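Local coordinates for ATP phosphoribosyltransferase (Methanobacterium thermoautotrophicum, PDB 2VD3), which probably catalyses the magnesium-dependent condensation of ATP with 5-phosphoribose 1-diphosphate, the first step of histidine biosynthesis, and binds the end product histidine in its inhibited form, at residues R6-S11 against M50-A55; D82-E87 against A188-Y193; A94-A99 against L157-S162; E110-G115 against H133-E138; L218-I223 against D278-P283. All coordinates share one frame; numbering follows the deposited sequence. Where two conformers were deposited one is given.

From the N terminus, contact 1 is made first: after a 38-residue excursion the chain returns to lay strand 47-52 beside strand 5-10. Contact 2 then spans 100 residues, after which the end of strand 173-188 returns to strand 84-88. Within that long loop contact 3 joins strands 94-101 and 157-162, and within its loop in turn contact 4 brings together two surface turns only 17 residues apart. Contacts 3 and 4 touch through Ile112, which packs on Leu98 and Leu157. Contacts 1, 2 and 3 reach the same mixed sheet. Contact 5 follows separately, in the C-terminal histidine-binding domain; no two of these loops cross.

Contact 1 of 5, residues R6-S11 against M50-A55; sequences RIAVPS and MFSRAA
Parallel pairing of two neighbouring strands makes this contact: Ala8 lies beside Met50, Val9 beside Phe51 and Pro10 beside Ser52, in the catalytic part of the enzyme, which belongs to the periplasmic-binding-protein-like folds. As in any parallel pair, the bonds step from one strand to the next: Met50 N gives its hydrogen to Ile7 O (2.8 Å), Val9 N to Met50 O (2.9 Å) and Ser52 N to Val9 O (3.1 Å). Small Ala8 and Ser52 suit the buried face that helix 57-63 covers, where Ile57 and Phe60 press down. Beside them the long, flexible Met50 stretches out with CG anti to its backbone N (chi1 -177°), which sends its sulfur past the aliphatic stem of Arg6. The two side chains cross at a slant, Arg6 CD resting 3.8 Å from Met50 CB, while the charged end of the arginine is held by Glu48; Ile152 of a second subunit packs on both residues. The other face carries Val9 and Phe51, the phenyl ring turning its edge to Val9 O. Pro10, with no N-H to offer, still meets the partner strand through its CA, 3.2 Å from Ser52 O. Beyond it the strands end, and Ser11 bonds only weakly: its N (3.1 Å) and its OG (3.3 Å) both reach Ser52 O.

Contact 2 of 5, residues D82-E87 against A188-Y193; sequences DVEILE and ANRESY
The shortest direct bond between the two segments runs from Ala188 N to Glu84 O, 2.7 Å, and its mate returns from Glu84 N to Ala188 O at 2.8 Å. Together they make one antiparallel hydrogen-bonded pair, where strand 84-88 meets the last residue of strand 173-188. Just beyond, Leu86 and Glu87 both face Leu186, a classic beta bulge. Leu86 turns toward the partner, and the small methyl of the alanine lets it come close, Leu86 CD1 lying 3.7 Å from Ala188 CB; Ile200 and Leu68 pack on the same leucine. On leaving the strand the chain starts a helix at once. Asn189 is its N-cap, OD1 taking the hydrogen of Ser192 N on a lone pair (2.8 Å), and a water links Arg190 N to Asp82 O. Glu84 folds back on itself (chi2 -57°) and crosses the stretched Arg190 at a slant, with OE1 near CB, CG and CD of the arginine and at the edge of its guanidinium. That salt bridge is weak, Arg190 NH2 to Glu84 OE1 being 3.4 Å, with the two flat groups 61° apart. With an alanine in place of Glu84, the Arg190 guanidinium would probably lose its anionic mate and be set free to turn. A magnesium ion also lies about 3 Å from the nearest side-chain atom of Glu84. The backbone pair thus seems to hold the junction, while the carboxylate's negative charge is probably divided between Arg190 and the nearby magnesium.

Contact 3 of 5, residues A94-A99 against L157-S162; sequences ASLVLA and LITDLS. With MG (magnesium ion), chain J.
Leu96 and Leu98 both place CG anti to the backbone N (chi1 -176° and -171°), and this, together with their chi2 torsions, brings their CD1 methyls over the neighbouring strand: Leu98 CD1 comes 3.5 Å from Ile158 O, and the Leu98 and Thr159 side chains cross at a slant, while Leu96 CD1 rests 3.8 Å from Thr159 OG1. On the same face Leu161 lays CD1 4.0 Å from Leu96 CB and packs its CG on the Ala94 methyl. Helix 123-132 covers this greasy side through Ile125 and Tyr129, and the one polar tip on it, Thr159 OG1, is bonded to Thr120. Beneath runs a regular antiparallel pairing in the second lobe of the binding-protein-like fold. Ser95, Val97 and Ala99 each exchange two backbone bonds with Ser162, Asp160 and Ile158; the shortest joins Val97 N to Asp160 O, 2.8 Å. Beta-branched Val97 and Ile158 suit the extended chain, and with small Ala99 they are among the residues of the other face, where Leu168 of helix 166-170 packs on Val97 and Ala99 and Ser95 OG is bonded to Glu181. Asp160 belongs to this face too. Its carboxylate swings out (chi1 -157°), and OD2 binds a magnesium ion at 2.2 Å while taking a weak bond from Leu161 N. Pairing with strands 94-101 and 117-120 probably holds the backbone of Asp160 in place, so that its side chain can reach the ion.

Contact 4 of 5, residues E110-G115 against H133-E138; sequences EDIPRG and HGIDAE
Ile112 is the first residue of its segment to meet the other, setting its CG2 methyl 3.7 Å from CG2 of Ile135. The two branched side chains cross at about a right angle, and their ends also come together, Ile112 CD1 lying 4.1 Å from Ile135 CD1. Ile112 CG2 reaches the Ala137 methyl as well, which is small enough to let the larger residue lie over it. Leu130 of helix 123-132 packs on both Ile135 and Ala137. Pro113 follows, its CB directed away from the other segment. The topology around it is a beta-alpha-beta crossover: strand 117-120, helix 123-132 and the parallel strand 138-141 follow in order, this contact joining the approach to the first strand with the turn between helix and second strand. That turn starts at Gly134, whose positive phi (68°) closes the helix with a Schellman motif. Arg114, bent at chi2, brings NH1 to 3.6 Å from Asp136 CB. Its charge attracts the carboxylate only from a distance: Arg114 NH1 is 4.4 Å from Asp136 OD2, and the oxygen lies well out of the guanidinium plane. At the end of the segment, Gly115 O comes within 4.2 Å of Glu138 CG.

Contact 5 of 5, residues L218-I223 against D278-P283; sequences LVMLNI and DILVVP. With HIS (histidine), chain C.
Met220 fills the hollow between Leu280 and Val282: its SD nestles 3.6 Å from Val282 CG2 and 4.0 Å from Leu280 CD1, a slanting fit the bendable thioether reaches with CG anti to the carbonyl carbon (chi1 -57°). On the reverse face the bumps are branched instead, Val219 CG1 lying against Ile279 CG2 at 3.9 Å, with Val281 alongside and Leu221 touching the other branch of Ile279. The strands beneath run antiparallel, Leu218 and Met220 each trading two backbone bonds with Val282 and Leu280. They are the first and last strands of a ferredoxin-like domain, two helices over a four-stranded sheet, and strand 279-283 pairs on with a strand of a third subunit. Beside the methionine a bound histidine takes up the next hollow. Its imidazole sits over the ridge of Met220 CB, 3.7 Å from CE1, and Leu280 CD1, 3.8 Å from CD2, while NE2 donates to Asp278 O. Its amino and carboxylate ends meet the Asn222 amide: OD1 accepts from the ligand N (3.1 Å) and ND2 gives to OXT (2.7 Å). The second hydrogen of Asn222 ND2 goes to Asp278 OD2 at 2.9 Å, the carboxylate turned 74° from the amide. Thr239 of the third subunit bonds to that oxygen. A leucine in place of Asn222 would probably leave the amino and carboxylate ends of the ligand without these partners, and Asp278 OD2 with one bond fewer. Donor and acceptor on one amide match the two charged ends of a free amino acid, which suits recognition of the inhibitor in a pocket shared between subunits.

Contact 1 of 5, residues R6-S11 against M50-A55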
# COMPACT_ATOMS: atom_id res chain seq x y z
N ARG A 6 -29.63 -2.41 11.39
CA ARG A 6 -28.36 -2.08 10.78
C ARG A 6 -27.42 -1.64 11.89
O ARG A 6 -27.74 -0.73 12.65
CB ARG A 6 -28.56 -0.98 9.72
CG ARG A 6 -27.29 -0.57 8.99
CD ARG A 6 -27.50 0.69 8.16
NE ARG A 6 -28.25 0.38 6.95
CZ ARG A 6 -28.99 1.24 6.26
NH1 ARG A 6 -29.64 0.82 5.19
NH2 ARG A 6 -29.10 2.51 6.65
N ILE A 7 -26.29 -2.32 11.99
CA ILE A 7 -25.24 -1.94 12.94
C ILE A 7 -24.02 -1.32 12.25
O ILE A 7 -23.46 -1.89 11.29
CB ILE A 7 -24.84 -3.10 13.90
CG1 ILE A 7 -23.65 -2.70 14.78
CG2 ILE A 7 -24.53 -4.37 13.14
CD1 ILE A 7 -23.73 -3.29 16.20
N ALA A 8 -23.62 -0.16 12.75
CA ALA A 8 -22.49 0.58 12.24
C ALA A 8 -21.21 0.06 12.88
O ALA A 8 -21.06 0.07 14.10
CB ALA A 8 -22.67 2.07 12.51
N VAL A 9 -20.29 -0.40 12.05
CA VAL A 9 -19.06 -1.01 12.53
C VAL A 9 -17.90 -0.28 11.88
O VAL A 9 -17.94 -0.00 10.68
CB VAL A 9 -19.03 -2.53 12.20
CG1 VAL A 9 -17.66 -3.16 12.46
CG2 VAL A 9 -20.13 -3.26 12.99
N PRO A 10 -16.88 0.10 12.67
CA PRO A 10 -15.73 0.81 12.11
C PRO A 10 -15.07 0.04 10.97
O PRO A 10 -14.98 -1.19 11.02
CB PRO A 10 -14.79 0.96 13.31
CG PRO A 10 -15.74 0.99 14.47
CD PRO A 10 -16.75 -0.05 14.14
N SER A 11 -14.65 0.79 9.95
CA SER A 11 -14.09 0.23 8.72
C SER A 11 -12.57 0.15 8.75
O SER A 11 -11.98 -0.75 8.15
CB SER A 11 -14.53 1.06 7.52
OG SER A 11 -14.51 2.45 7.83
N MET A 50 -23.26 -1.91 8.45
CA MET A 50 -22.78 -0.78 7.67
C MET A 50 -21.37 -0.39 8.10
O MET A 50 -21.13 -0.04 9.26
CB MET A 50 -23.71 0.43 7.81
CG MET A 50 -23.25 1.60 6.93
SD MET A 50 -24.30 3.06 6.93
CE MET A 50 -24.20 3.54 8.65
N PHE A 51 -20.44 -0.45 7.15
CA PHE A 51 -19.08 0.01 7.39
C PHE A 51 -18.98 1.53 7.36
O PHE A 51 -19.16 2.17 6.33
CB PHE A 51 -18.11 -0.65 6.41
CG PHE A 51 -17.97 -2.12 6.60
CD1 PHE A 51 -18.29 -3.00 5.58
CD2 PHE A 51 -17.54 -2.63 7.83
CE1 PHE A 51 -18.16 -4.38 5.76
CE2 PHE A 51 -17.42 -4.00 8.03
CZ PHE A 51 -17.72 -4.87 7.00
N SER A 52 -18.67 2.09 8.51
CA SER A 52 -18.62 3.52 8.70
C SER A 52 -17.31 3.85 9.38
O SER A 52 -16.80 3.04 10.14
CB SER A 52 -19.78 3.93 9.60
OG SER A 52 -21.03 3.60 9.02
N ARG A 53 -16.77 5.04 9.12
CA ARG A 53 -15.64 5.54 9.90
C ARG A 53 -16.05 5.81 11.35
O ARG A 53 -17.15 6.30 11.62
CB ARG A 53 -15.03 6.78 9.25
CG ARG A 53 -13.97 6.43 8.19
CD ARG A 53 -13.41 7.65 7.52
NE ARG A 53 -12.52 7.30 6.41
CZ ARG A 53 -11.98 8.18 5.56
NH1 ARG A 53 -11.19 7.76 4.59
NH2 ARG A 53 -12.24 9.48 5.69
N ALA A 54 -15.14 5.47 12.26
CA ALA A 54 -15.43 5.47 13.70
C ALA A 54 -15.93 6.79 14.27
O ALA A 54 -16.74 6.79 15.20
CB ALA A 54 -14.20 4.97 14.48
N ALA A 55 -15.46 7.91 13.75
CA ALA A 55 -15.85 9.22 14.27
C ALA A 55 -17.26 9.62 13.80
O ALA A 55 -17.86 10.53 14.37
CB ALA A 55 -14.83 10.29 13.90

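Contact 2 of 5, residues D82-E87 against A188-Y193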
# COMPACT_ATOMS: atom_id res chain seq x y z
N ASP A 82 -26.56 12.26 20.48
CA ASP A 82 -27.65 11.77 21.32
C ASP A 82 -27.92 10.30 21.04
O ASP A 82 -28.67 9.94 20.12
CB ASP A 82 -28.90 12.63 21.13
CG ASP A 82 -30.14 12.02 21.76
OD1 ASP A 82 -31.23 12.20 21.19
OD2 ASP A 82 -30.03 11.36 22.81
N VAL A 83 -27.30 9.45 21.86
CA VAL A 83 -27.35 7.99 21.69
C VAL A 83 -27.51 7.27 23.04
O VAL A 83 -27.11 7.81 24.07
CB VAL A 83 -26.07 7.47 21.00
CG1 VAL A 83 -25.98 8.00 19.58
CG2 VAL A 83 -24.82 7.86 21.81
N GLU A 84 -28.08 6.07 23.02
CA GLU A 84 -28.12 5.20 24.21
C GLU A 84 -26.91 4.26 24.22
O GLU A 84 -26.69 3.55 23.26
CB GLU A 84 -29.40 4.35 24.21
CG GLU A 84 -30.71 5.12 24.00
CD GLU A 84 -30.92 6.22 25.02
OE1 GLU A 84 -31.43 7.28 24.63
OE2 GLU A 84 -30.56 6.05 26.20
N ILE A 85 -26.13 4.26 25.31
CA ILE A 85 -25.04 3.29 25.48
C ILE A 85 -25.62 1.99 26.04
O ILE A 85 -26.20 1.99 27.12
CB ILE A 85 -23.89 3.82 26.41
CG1 ILE A 85 -23.21 5.05 25.79
CG2 ILE A 85 -22.85 2.72 26.68
CD1 ILE A 85 -22.29 5.80 26.77
N LEU A 86 -25.45 0.89 25.31
CA LEU A 86 -26.00 -0.41 25.70
C LEU A 86 -25.06 -1.29 26.51
O LEU A 86 -25.48 -1.91 27.49
CB LEU A 86 -26.50 -1.18 24.47
CG LEU A 86 -27.73 -0.61 23.73
CD1 LEU A 86 -28.22 -1.60 22.69
CD2 LEU A 86 -28.86 -0.23 24.71
N GLU A 87 -23.79 -1.36 26.09
CA GLU A 87 -22.79 -2.23 26.72
C GLU A 87 -21.41 -1.63 26.58
O GLU A 87 -21.10 -0.99 25.57
CB GLU A 87 -22.74 -3.61 26.06
CG GLU A 87 -24.01 -4.43 26.10
CD GLU A 87 -24.43 -4.79 27.51
OE1 GLU A 87 -25.65 -4.85 27.75
OE2 GLU A 87 -23.56 -5.01 28.38
N ALA A 188 -26.99 2.65 20.72
CA ALA A 188 -28.26 2.45 20.07
C ALA A 188 -29.03 3.75 19.87
O ALA A 188 -28.98 4.65 20.73
CB ALA A 188 -29.12 1.44 20.85
N ASN A 189 -29.74 3.82 18.74
CA ASN A 189 -30.71 4.85 18.51
C ASN A 189 -31.90 4.59 19.44
O ASN A 189 -32.27 3.43 19.68
CB ASN A 189 -31.15 4.81 17.05
CG ASN A 189 -32.15 5.88 16.71
OD1 ASN A 189 -33.36 5.66 16.83
ND2 ASN A 189 -31.67 7.04 16.31
N ARG A 190 -32.47 5.65 19.99
CA ARG A 190 -33.57 5.51 20.92
C ARG A 190 -34.85 5.06 20.21
O ARG A 190 -35.55 4.15 20.68
CB ARG A 190 -33.81 6.81 21.66
CG ARG A 190 -34.75 6.66 22.81
CD ARG A 190 -34.89 7.98 23.52
NE ARG A 190 -35.90 7.94 24.57
CZ ARG A 190 -35.65 7.60 25.83
NH1 ARG A 190 -36.63 7.60 26.72
NH2 ARG A 190 -34.42 7.25 26.20
N GLU A 191 -35.14 5.69 19.08
CA GLU A 191 -36.32 5.35 18.31
C GLU A 191 -36.22 3.91 17.79
O GLU A 191 -37.23 3.22 17.70
CB GLU A 191 -36.52 6.33 17.16
CG GLU A 191 -37.95 6.56 16.75
N SER A 192 -35.00 3.47 17.46
CA SER A 192 -34.78 2.09 17.01
C SER A 192 -35.06 1.10 18.13
O SER A 192 -35.65 0.03 17.90
CB SER A 192 -33.35 1.89 16.51
OG SER A 192 -33.10 2.63 15.34
N TYR A 193 -34.63 1.45 19.34
CA TYR A 193 -34.73 0.55 20.47
C TYR A 193 -36.17 0.31 20.88
O TYR A 193 -36.57 -0.84 21.08
CB TYR A 193 -33.89 1.03 21.67
CG TYR A 193 -33.89 0.01 22.78
CD1 TYR A 193 -32.85 -0.91 22.90
CD2 TYR A 193 -34.97 -0.08 23.67
CE1 TYR A 193 -32.86 -1.87 23.91
CE2 TYR A 193 -35.00 -1.04 24.68
CZ TYR A 193 -33.94 -1.93 24.79
OH TYR A 193 -33.96 -2.88 25.78
O HOH W 1 -30.83 7.80 20.22

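Contact 3 of 5, residues A94-A99 against L157-S162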
# COMPACT_ATOMS: atom_id res chain seq x y z
N ALA A 94 -8.19 3.29 26.38
CA ALA A 94 -7.21 4.33 26.15
C ALA A 94 -7.58 5.53 26.97
O ALA A 94 -8.76 5.76 27.24
CB ALA A 94 -7.15 4.69 24.68
N SER A 95 -6.56 6.26 27.40
CA SER A 95 -6.76 7.46 28.20
C SER A 95 -6.45 8.69 27.38
O SER A 95 -5.38 8.78 26.76
CB SER A 95 -5.85 7.43 29.43
OG SER A 95 -6.17 6.35 30.29
N LEU A 96 -7.37 9.64 27.35
CA LEU A 96 -7.03 10.96 26.83
C LEU A 96 -6.41 11.74 27.96
O LEU A 96 -7.10 12.17 28.88
CB LEU A 96 -8.26 11.70 26.28
CG LEU A 96 -7.90 13.04 25.64
CD1 LEU A 96 -7.15 12.83 24.31
CD2 LEU A 96 -9.12 13.91 25.45
N VAL A 97 -5.09 11.91 27.91
CA VAL A 97 -4.35 12.59 28.97
C VAL A 97 -3.94 14.00 28.56
O VAL A 97 -3.85 14.32 27.37
CB VAL A 97 -3.08 11.80 29.44
CG1 VAL A 97 -3.48 10.47 30.05
CG2 VAL A 97 -2.06 11.62 28.31
N LEU A 98 -3.70 14.85 29.56
CA LEU A 98 -3.08 16.15 29.34
C LEU A 98 -1.61 16.01 29.68
O LEU A 98 -1.26 15.56 30.77
CB LEU A 98 -3.73 17.22 30.22
CG LEU A 98 -3.36 18.69 29.97
CD1 LEU A 98 -3.86 19.19 28.61
CD2 LEU A 98 -3.94 19.56 31.08
N ALA A 99 -0.75 16.38 28.74
CA ALA A 99 0.70 16.18 28.89
C ALA A 99 1.49 17.46 28.62
O ALA A 99 1.06 18.31 27.84
CB ALA A 99 1.17 15.05 27.98
N LEU A 157 1.13 22.76 25.79
CA LEU A 157 0.63 21.46 26.23
C LEU A 157 -0.11 20.71 25.12
O LEU A 157 -0.54 21.30 24.13
CB LEU A 157 -0.31 21.62 27.42
CG LEU A 157 0.17 22.40 28.65
CD1 LEU A 157 -1.02 22.88 29.44
CD2 LEU A 157 1.07 21.53 29.49
N ILE A 158 -0.26 19.41 25.31
CA ILE A 158 -0.97 18.58 24.36
C ILE A 158 -1.94 17.67 25.09
O ILE A 158 -1.85 17.51 26.30
CB ILE A 158 0.00 17.73 23.47
CG1 ILE A 158 0.66 16.61 24.28
CG2 ILE A 158 1.07 18.62 22.82
CD1 ILE A 158 1.11 15.42 23.45
N THR A 159 -2.88 17.11 24.34
CA THR A 159 -3.64 15.98 24.83
C THR A 159 -3.17 14.81 24.00
O THR A 159 -2.62 14.99 22.92
CB THR A 159 -5.17 16.16 24.66
OG1 THR A 159 -5.51 16.11 23.27
CG2 THR A 159 -5.65 17.48 25.27
N ASP A 160 -3.37 13.60 24.52
CA ASP A 160 -2.99 12.42 23.77
C ASP A 160 -3.73 11.19 24.25
O ASP A 160 -4.13 11.09 25.42
CB ASP A 160 -1.48 12.19 23.86
CG ASP A 160 -0.96 11.35 22.72
OD1 ASP A 160 0.19 10.91 22.78
OD2 ASP A 160 -1.72 11.14 21.75
N LEU A 161 -3.90 10.24 23.34
CA LEU A 161 -4.64 9.02 23.60
C LEU A 161 -3.66 7.84 23.68
O LEU A 161 -3.01 7.52 22.70
CB LEU A 161 -5.65 8.82 22.47
CG LEU A 161 -6.94 8.03 22.67
CD1 LEU A 161 -7.83 8.69 23.71
CD2 LEU A 161 -7.67 7.89 21.33
N SER A 162 -3.56 7.19 24.84
CA SER A 162 -2.59 6.09 25.03
C SER A 162 -3.00 5.04 26.05
O SER A 162 -3.71 5.35 27.01
CB SER A 162 -1.23 6.66 25.45
OG SER A 162 -1.37 7.34 26.69
MG MG J . -2.25 9.88 20.01

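Contact 4 of 5, residues E110-G115 against H133-E138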
# COMPACT_ATOMS: atom_id res chain seq x y z
N GLU A 110 -3.18 22.76 38.01
CA GLU A 110 -3.24 23.99 38.82
C GLU A 110 -2.25 25.04 38.33
O GLU A 110 -2.42 26.24 38.60
CB GLU A 110 -2.96 23.69 40.30
CG GLU A 110 -3.47 22.34 40.81
CD GLU A 110 -2.42 21.24 40.69
OE1 GLU A 110 -2.72 20.19 40.07
OE2 GLU A 110 -1.30 21.43 41.21
N ASP A 111 -1.23 24.60 37.59
CA ASP A 111 -0.09 25.43 37.20
C ASP A 111 -0.28 26.13 35.85
O ASP A 111 0.54 26.95 35.45
CB ASP A 111 1.19 24.59 37.16
CG ASP A 111 1.43 23.83 38.46
OD1 ASP A 111 0.62 23.97 39.41
OD2 ASP A 111 2.44 23.09 38.54
N ILE A 112 -1.36 25.79 35.16
CA ILE A 112 -1.60 26.30 33.81
C ILE A 112 -1.96 27.79 33.86
O ILE A 112 -2.93 28.17 34.52
CB ILE A 112 -2.68 25.48 33.06
CG1 ILE A 112 -2.24 24.02 32.91
CG2 ILE A 112 -2.96 26.08 31.68
CD1 ILE A 112 -3.37 23.04 32.66
N PRO A 113 -1.16 28.63 33.18
CA PRO A 113 -1.38 30.07 33.18
C PRO A 113 -2.42 30.52 32.14
O PRO A 113 -2.73 29.77 31.20
CB PRO A 113 0.01 30.64 32.82
CG PRO A 113 0.88 29.44 32.44
CD PRO A 113 -0.01 28.25 32.34
N ARG A 114 -2.96 31.72 32.34
CA ARG A 114 -3.96 32.33 31.47
C ARG A 114 -3.76 32.06 29.97
O ARG A 114 -4.69 31.64 29.27
CB ARG A 114 -4.02 33.85 31.70
CG ARG A 114 -5.24 34.33 32.48
CD ARG A 114 -5.14 34.01 33.96
NE ARG A 114 -6.21 34.66 34.73
CZ ARG A 114 -7.40 34.12 34.97
NH1 ARG A 114 -7.71 32.91 34.51
NH2 ARG A 114 -8.29 34.79 35.69
N GLY A 115 -2.55 32.30 29.48
CA GLY A 115 -2.31 32.27 28.04
C GLY A 115 -1.92 30.94 27.43
O GLY A 115 -1.62 30.88 26.23
N HIS A 133 -12.78 22.71 35.03
CA HIS A 133 -11.70 23.02 35.96
C HIS A 133 -11.43 24.52 36.07
O HIS A 133 -10.53 24.94 36.80
CB HIS A 133 -10.43 22.29 35.57
CG HIS A 133 -10.48 20.82 35.81
ND1 HIS A 133 -11.06 19.94 34.92
CD2 HIS A 133 -10.00 20.06 36.83
CE1 HIS A 133 -10.95 18.71 35.39
NE2 HIS A 133 -10.31 18.75 36.54
N GLY A 134 -12.21 25.32 35.34
CA GLY A 134 -12.12 26.78 35.39
C GLY A 134 -10.85 27.40 34.83
O GLY A 134 -10.59 28.59 35.04
N ILE A 135 -10.06 26.60 34.12
CA ILE A 135 -8.79 27.07 33.57
C ILE A 135 -9.02 27.87 32.29
O ILE A 135 -9.79 27.46 31.43
CB ILE A 135 -7.80 25.91 33.29
CG1 ILE A 135 -7.82 24.88 34.42
CG2 ILE A 135 -6.40 26.46 33.09
CD1 ILE A 135 -7.17 23.54 34.05
N ASP A 136 -8.34 29.01 32.20
CA ASP A 136 -8.33 29.80 30.98
C ASP A 136 -7.08 29.40 30.20
O ASP A 136 -5.97 29.74 30.59
CB ASP A 136 -8.33 31.30 31.30
CG ASP A 136 -8.36 32.18 30.04
OD1 ASP A 136 -8.14 31.68 28.92
OD2 ASP A 136 -8.58 33.40 30.19
N ALA A 137 -7.29 28.65 29.13
CA ALA A 137 -6.22 28.25 28.24
C ALA A 137 -6.79 28.15 26.83
O ALA A 137 -7.99 27.91 26.65
CB ALA A 137 -5.60 26.93 28.68
N GLU A 138 -5.93 28.36 25.83
CA GLU A 138 -6.35 28.28 24.44
C GLU A 138 -6.20 26.86 23.93
O GLU A 138 -5.27 26.13 24.31
CB GLU A 138 -5.56 29.25 23.55
CG GLU A 138 -5.31 30.64 24.15
CD GLU A 138 -6.58 31.32 24.66
OE1 GLU A 138 -7.58 31.39 23.90
OE2 GLU A 138 -6.57 31.78 25.82

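Contact 5 of 5, residues L218-I223 against D278-P283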
# COMPACT_ATOMS: atom_id res chain seq x y z
N LEU A 218 -12.73 -23.38 29.87
CA LEU A 218 -13.21 -24.64 30.46
C LEU A 218 -12.05 -25.61 30.64
O LEU A 218 -11.49 -26.13 29.66
CB LEU A 218 -14.32 -25.27 29.59
CG LEU A 218 -14.90 -26.63 30.01
CD1 LEU A 218 -15.81 -26.51 31.21
CD2 LEU A 218 -15.65 -27.28 28.85
N VAL A 219 -11.70 -25.87 31.91
CA VAL A 219 -10.56 -26.71 32.25
C VAL A 219 -10.99 -28.15 32.56
O VAL A 219 -11.87 -28.37 33.38
CB VAL A 219 -9.74 -26.10 33.41
CG1 VAL A 219 -8.62 -27.04 33.87
CG2 VAL A 219 -9.16 -24.76 32.99
N MET A 220 -10.36 -29.11 31.87
CA MET A 220 -10.66 -30.53 32.03
C MET A 220 -9.41 -31.30 32.45
O MET A 220 -8.31 -30.99 32.01
CB MET A 220 -11.18 -31.14 30.72
CG MET A 220 -12.40 -30.47 30.13
SD MET A 220 -12.63 -30.88 28.39
CE MET A 220 -13.51 -32.43 28.46
N LEU A 221 -9.60 -32.33 33.28
CA LEU A 221 -8.50 -33.15 33.78
C LEU A 221 -8.93 -34.57 34.13
O LEU A 221 -10.10 -34.80 34.46
CB LEU A 221 -7.82 -32.49 34.99
CG LEU A 221 -8.64 -32.15 36.24
CD1 LEU A 221 -8.96 -33.37 37.12
CD2 LEU A 221 -7.88 -31.14 37.06
N ASN A 222 -7.98 -35.49 34.07
CA ASN A 222 -8.18 -36.85 34.56
C ASN A 222 -7.56 -37.00 35.95
O ASN A 222 -6.38 -36.68 36.14
CB ASN A 222 -7.56 -37.86 33.59
CG ASN A 222 -8.30 -37.92 32.26
OD1 ASN A 222 -9.52 -37.79 32.20
ND2 ASN A 222 -7.55 -38.15 31.18
N ILE A 223 -8.36 -37.45 36.91
CA ILE A 223 -7.88 -37.66 38.27
C ILE A 223 -8.26 -39.04 38.79
O ILE A 223 -9.35 -39.55 38.49
CB ILE A 223 -8.38 -36.54 39.25
CG1 ILE A 223 -7.66 -36.61 40.60
CG2 ILE A 223 -9.88 -36.62 39.47
CD1 ILE A 223 -6.23 -36.16 40.58
N ASP A 278 -3.30 -34.79 32.25
CA ASP A 278 -3.99 -34.50 30.98
C ASP A 278 -4.87 -33.26 31.06
O ASP A 278 -6.05 -33.28 30.67
CB ASP A 278 -4.81 -35.72 30.53
CG ASP A 278 -4.09 -37.03 30.78
OD1 ASP A 278 -2.91 -37.13 30.40
OD2 ASP A 278 -4.71 -37.95 31.36
N ILE A 279 -4.29 -32.19 31.58
CA ILE A 279 -5.04 -30.96 31.79
C ILE A 279 -5.29 -30.23 30.47
O ILE A 279 -4.35 -29.86 29.75
CB ILE A 279 -4.37 -30.02 32.81
CG1 ILE A 279 -4.03 -30.79 34.09
CG2 ILE A 279 -5.28 -28.83 33.11
CD1 ILE A 279 -3.07 -30.06 35.02
N LEU A 280 -6.57 -30.05 30.15
CA LEU A 280 -6.98 -29.42 28.92
C LEU A 280 -7.61 -28.09 29.24
O LEU A 280 -8.35 -27.95 30.24
CB LEU A 280 -8.01 -30.28 28.18
CG LEU A 280 -7.89 -31.80 28.16
CD1 LEU A 280 -9.03 -32.38 27.36
CD2 LEU A 280 -6.53 -32.28 27.62
N VAL A 281 -7.30 -27.11 28.40
CA VAL A 281 -7.94 -25.82 28.47
C VAL A 281 -8.68 -25.66 27.16
O VAL A 281 -8.07 -25.60 26.10
CB VAL A 281 -6.93 -24.68 28.70
CG1 VAL A 281 -7.66 -23.36 28.92
CG2 VAL A 281 -6.03 -24.99 29.91
N VAL A 282 -10.01 -25.64 27.25
CA VAL A 282 -10.91 -25.62 26.09
C VAL A 282 -11.54 -24.22 26.02
O VAL A 282 -11.94 -23.68 27.06
CB VAL A 282 -12.02 -26.70 26.24
CG1 VAL A 282 -12.93 -26.75 25.02
CG2 VAL A 282 -11.43 -28.07 26.49
N PRO A 283 -11.64 -23.62 24.82
CA PRO A 283 -12.22 -22.28 24.74
C PRO A 283 -13.73 -22.26 24.96
O PRO A 283 -14.43 -23.23 24.65
CB PRO A 283 -11.91 -21.85 23.30
CG PRO A 283 -11.84 -23.13 22.54
CD PRO A 283 -11.25 -24.14 23.50
N HIS C . -10.66 -38.73 29.44
CA HIS C . -10.30 -38.25 28.07
C HIS C . -8.83 -38.53 27.76
O HIS C . -8.40 -38.41 26.61
CB HIS C . -10.58 -36.75 27.93
CG HIS C . -9.92 -35.90 28.98
ND1 HIS C . -10.63 -35.20 29.92
CD2 HIS C . -8.61 -35.65 29.23
CE1 HIS C . -9.79 -34.55 30.71
NE2 HIS C . -8.56 -34.82 30.32
OXT HIS C . -8.04 -38.88 28.64